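Excinuclease ABC, subunit A. (Deinococcus radiodurans, PDB 2VF7) binds DNA and zinc, hydrolyses ATP, and as a UvrA-family ABC protein probably takes part in recognising damaged DNA for excision repair. Local coordinates at residues Val16-Leu26 with Gly46-Leu57. The protein carries 1 engineered substitution. Residues are numbered along the deposited sequence; the frame is centred on the assembly and turned at random.
With ADP (adenosine-5'-diphosphate), chain E.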
# COMPACT_ATOMS: atom_id res chain seq x y z
N VAL A 16 -1.13 7.69 27.70
CA VAL A 16 -0.28 8.02 26.56
C VAL A 16 0.53 9.24 27.02
O VAL A 16 -0.01 10.16 27.62
CB VAL A 16 -1.12 8.36 25.29
CG1 VAL A 16 -0.23 8.61 24.07
CG2 VAL A 16 -2.19 7.26 24.99
N GLN A 17 1.84 9.23 26.80
CA GLN A 17 2.68 10.33 27.25
C GLN A 17 3.37 10.98 26.06
O GLN A 17 4.03 10.31 25.27
CB GLN A 17 3.70 9.86 28.29
CG GLN A 17 4.57 10.99 28.88
CD GLN A 17 3.75 12.07 29.63
OE1 GLN A 17 3.06 11.76 30.61
NE2 GLN A 17 3.85 13.33 29.18
N VAL A 18 3.18 12.29 25.94
CA VAL A 18 3.66 13.08 24.81
C VAL A 18 4.65 14.12 25.30
O VAL A 18 4.38 14.85 26.27
CB VAL A 18 2.49 13.78 24.10
CG1 VAL A 18 2.97 14.86 23.11
CG2 VAL A 18 1.58 12.75 23.42
N ARG A 19 5.80 14.17 24.64
CA ARG A 19 6.86 15.09 25.00
C ARG A 19 7.46 15.79 23.78
O ARG A 19 7.76 15.15 22.77
CB ARG A 19 7.95 14.31 25.72
CG ARG A 19 9.06 15.16 26.25
CD ARG A 19 9.97 14.33 27.13
NE ARG A 19 10.78 13.34 26.41
CZ ARG A 19 11.85 13.65 25.68
NH1 ARG A 19 12.23 14.92 25.54
NH2 ARG A 19 12.53 12.69 25.07
N GLY A 20 7.65 17.11 23.89
CA GLY A 20 8.34 17.88 22.86
C GLY A 20 7.59 18.05 21.55
O GLY A 20 8.18 18.09 20.49
N ALA A 21 6.27 18.15 21.64
CA ALA A 21 5.43 18.31 20.44
C ALA A 21 5.46 19.76 19.97
O ALA A 21 5.00 20.66 20.68
CB ALA A 21 3.99 17.85 20.74
N ARG A 22 6.03 20.00 18.80
CA ARG A 22 6.01 21.35 18.24
C ARG A 22 5.49 21.45 16.78
O ARG A 22 5.96 22.26 15.99
CB ARG A 22 7.36 22.07 18.48
CG ARG A 22 8.52 21.45 17.77
CD ARG A 22 9.86 21.58 18.48
NE ARG A 22 10.62 20.39 18.09
CZ ARG A 22 10.99 19.43 18.91
NH1 ARG A 22 10.77 19.53 20.21
NH2 ARG A 22 11.64 18.37 18.43
N GLN A 23 4.48 20.64 16.46
CA GLN A 23 3.84 20.64 15.15
C GLN A 23 3.08 21.92 14.95
O GLN A 23 2.29 22.29 15.80
CB GLN A 23 2.89 19.45 15.04
CG GLN A 23 2.33 19.21 13.64
CD GLN A 23 3.37 18.64 12.73
OE1 GLN A 23 4.40 18.15 13.18
NE2 GLN A 23 3.12 18.71 11.42
N HIS A 24 3.31 22.58 13.83
CA HIS A 24 2.78 23.93 13.56
C HIS A 24 3.00 24.87 14.74
O HIS A 24 4.16 25.21 15.07
CB HIS A 24 1.32 23.88 13.11
CG HIS A 24 1.03 22.77 12.16
ND1 HIS A 24 -0.09 21.98 12.27
CD2 HIS A 24 1.73 22.31 11.10
CE1 HIS A 24 -0.07 21.06 11.31
NE2 HIS A 24 1.02 21.25 10.58
N ASN A 25 1.93 25.29 15.39
CA ASN A 25 2.09 26.29 16.43
C ASN A 25 2.20 25.70 17.85
O ASN A 25 2.18 26.43 18.82
CB ASN A 25 0.99 27.34 16.34
CG ASN A 25 -0.37 26.80 16.68
OD1 ASN A 25 -0.73 25.68 16.28
ND2 ASN A 25 -1.15 27.58 17.43
N LEU A 26 2.32 24.39 17.96
CA LEU A 26 2.49 23.79 19.27
C LEU A 26 3.80 24.32 19.84
O LEU A 26 4.78 24.49 19.11
CB LEU A 26 2.46 22.26 19.17
CG LEU A 26 1.14 21.47 19.17
CD1 LEU A 26 -0.13 22.29 19.02
CD2 LEU A 26 1.16 20.37 18.15
N GLY A 46 -7.89 27.47 15.63
CA GLY A 46 -6.55 27.95 15.36
C GLY A 46 -5.65 27.82 16.56
O GLY A 46 -4.47 28.12 16.46
N SER A 47 -6.19 27.36 17.68
CA SER A 47 -5.40 27.18 18.91
C SER A 47 -4.36 26.04 18.84
O SER A 47 -3.33 26.11 19.51
CB SER A 47 -6.30 27.02 20.16
OG SER A 47 -6.68 25.67 20.37
N GLY A 48 -4.64 24.99 18.06
CA GLY A 48 -3.71 23.86 17.87
C GLY A 48 -4.31 22.49 18.21
O GLY A 48 -3.58 21.51 18.35
N LYS A 49 -5.63 22.42 18.33
CA LYS A 49 -6.33 21.17 18.69
C LYS A 49 -6.08 20.03 17.70
O LYS A 49 -5.84 18.88 18.10
CB LYS A 49 -7.83 21.40 18.77
CG LYS A 49 -8.33 22.46 19.72
CD LYS A 49 -9.85 22.26 19.91
CE LYS A 49 -10.66 22.68 18.70
NZ LYS A 49 -10.28 24.09 18.33
N SER A 50 -6.17 20.34 16.40
CA SER A 50 -5.90 19.37 15.35
C SER A 50 -4.44 19.09 15.17
O SER A 50 -4.08 17.94 14.98
CB SER A 50 -6.48 19.82 14.02
OG SER A 50 -7.88 19.63 14.05
N SER A 51 -3.60 20.12 15.19
CA SER A 51 -2.15 19.89 15.15
C SER A 51 -1.71 18.83 16.17
O SER A 51 -0.76 18.10 15.92
CB SER A 51 -1.38 21.19 15.37
OG SER A 51 -1.54 22.08 14.28
N LEU A 52 -2.43 18.73 17.29
CA LEU A 52 -2.19 17.75 18.37
C LEU A 52 -2.87 16.38 18.13
O LEU A 52 -2.18 15.37 17.93
CB LEU A 52 -2.58 18.32 19.73
CG LEU A 52 -2.20 17.57 21.01
CD1 LEU A 52 -0.75 17.14 21.03
CD2 LEU A 52 -2.51 18.44 22.21
N ALA A 53 -4.20 16.34 18.10
CA ALA A 53 -4.90 15.06 17.92
C ALA A 53 -4.60 14.39 16.59
O ALA A 53 -4.41 13.18 16.54
CB ALA A 53 -6.44 15.21 18.13
N PHE A 54 -4.56 15.16 15.50
CA PHE A 54 -4.33 14.57 14.18
C PHE A 54 -2.91 14.71 13.71
O PHE A 54 -2.32 13.74 13.25
CB PHE A 54 -5.26 15.20 13.12
CG PHE A 54 -6.69 14.74 13.23
CD1 PHE A 54 -7.58 15.39 14.08
CD2 PHE A 54 -7.15 13.66 12.48
CE1 PHE A 54 -8.89 14.96 14.18
CE2 PHE A 54 -8.49 13.23 12.60
CZ PHE A 54 -9.34 13.88 13.43
N GLY A 55 -2.37 15.94 13.77
CA GLY A 55 -1.05 16.25 13.24
C GLY A 55 0.08 15.54 13.95
O GLY A 55 1.14 15.26 13.36
N THR A 56 -0.16 15.23 15.22
CA THR A 56 0.85 14.64 16.10
C THR A 56 0.48 13.20 16.50
O THR A 56 1.20 12.26 16.15
CB THR A 56 1.08 15.53 17.34
OG1 THR A 56 1.57 16.81 16.91
CG2 THR A 56 2.09 14.93 18.28
N LEU A 57 -0.64 13.04 17.19
CA LEU A 57 -1.00 11.73 17.79
C LEU A 57 -1.37 10.70 16.74
O LEU A 57 -0.70 9.67 16.63
CB LEU A 57 -2.09 11.88 18.87
CG LEU A 57 -1.61 12.35 20.25
CD1 LEU A 57 -2.74 12.88 21.11
CD2 LEU A 57 -0.95 11.23 20.99
PB ADP E . -7.56 23.99 15.67
O1B ADP E . -7.97 24.34 17.07
O2B ADP E . -8.17 24.87 14.62
O3B ADP E . -7.76 22.51 15.37
PA ADP E . -5.18 24.02 14.20
O1A ADP E . -6.18 23.86 13.05
O2A ADP E . -4.15 22.96 14.41
O3A ADP E . -5.97 24.26 15.58
O5' ADP E . -4.36 25.37 13.90
C5' ADP E . -3.08 25.69 14.45
C4' ADP E . -2.17 26.11 13.31
O4' ADP E . -1.89 24.95 12.52
C3' ADP E . -2.74 27.15 12.36
O3' ADP E . -1.73 28.11 11.97
C2' ADP E . -3.18 26.29 11.18
O2' ADP E . -3.29 27.02 9.95
C1' ADP E . -2.11 25.22 11.14
N9 ADP E . -2.55 23.97 10.49
C8 ADP E . -3.55 23.17 10.91
N7 ADP E . -3.74 22.10 10.12
C5 ADP E . -2.81 22.20 9.15
C6 ADP E . -2.42 21.37 8.00
N6 ADP E . -3.10 20.23 7.72
N1 ADP E . -1.39 21.81 7.24
C2 ADP E . -0.71 22.94 7.51
N3 ADP E . -1.00 23.74 8.55
C4 ADP E . -2.02 23.42 9.40
O HOH W 1 3.91 17.67 17.35
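His24 meets Ser51 at the edge of its imidazole, near the ring plane. Its ND1 donates to Ser51 OG over a very short 2.5 Å, and the bond is nearly straight at 162°. Ser51 OG in turn bonds ADP O2A on the alpha phosphate at 2.8 Å, so one hydroxyl links the histidine to the nucleotide. The His24 ring is sandwiched: ADP C4 of the adenine lies 3.6 Å above one face, toward the rim, and Gln23 CG sits over the centre of the opposite face. Gln23 CG points away from its own backbone N (chi1 -171°), which places it over that ring and near Ser51 O. The backbone itself sets Gln23 CB 3.5 Å from Thr56 OG1, while the amide OE1 takes its bond from Asp84 N. A water joins Gln23 N to Thr56 OG1. Asn25 ND2 bonds chiefly to Gly458 O, and weakly to Ser47 O at 3.4 Å. Its OD1 is buried against ADP C5' with no polar partner in the model. Replacing Asn25 by an alanine would probably leave Ser47 O and Gly458 O without this shared donor and open a gap beside the ribose. Leu26 packs on the N-terminal turn of the helix, CD1 on Gly48 O and CD2 on Ser51 O. Gly48 has no room for a side chain here, since a CB would strike Leu26 CD1. Farther along, Leu57 CD2 reaches Val18 CG2 at 3.8 Å and Val16 CG1, tying the strand to the helix. Gly46 to Ser50 belong to the Walker A P-loop, with Ser51 following in the helix's first turn. Gly46 N and Ser50 N grip beta-phosphate oxygens, and Lys49 NZ holds O1B at 2.6 Å. Accepting from His24 ND1 and donating to O2A, the Ser51 hydroxyl probably helps fix the ring beside the adenine and is likely to be polarised toward the phosphate.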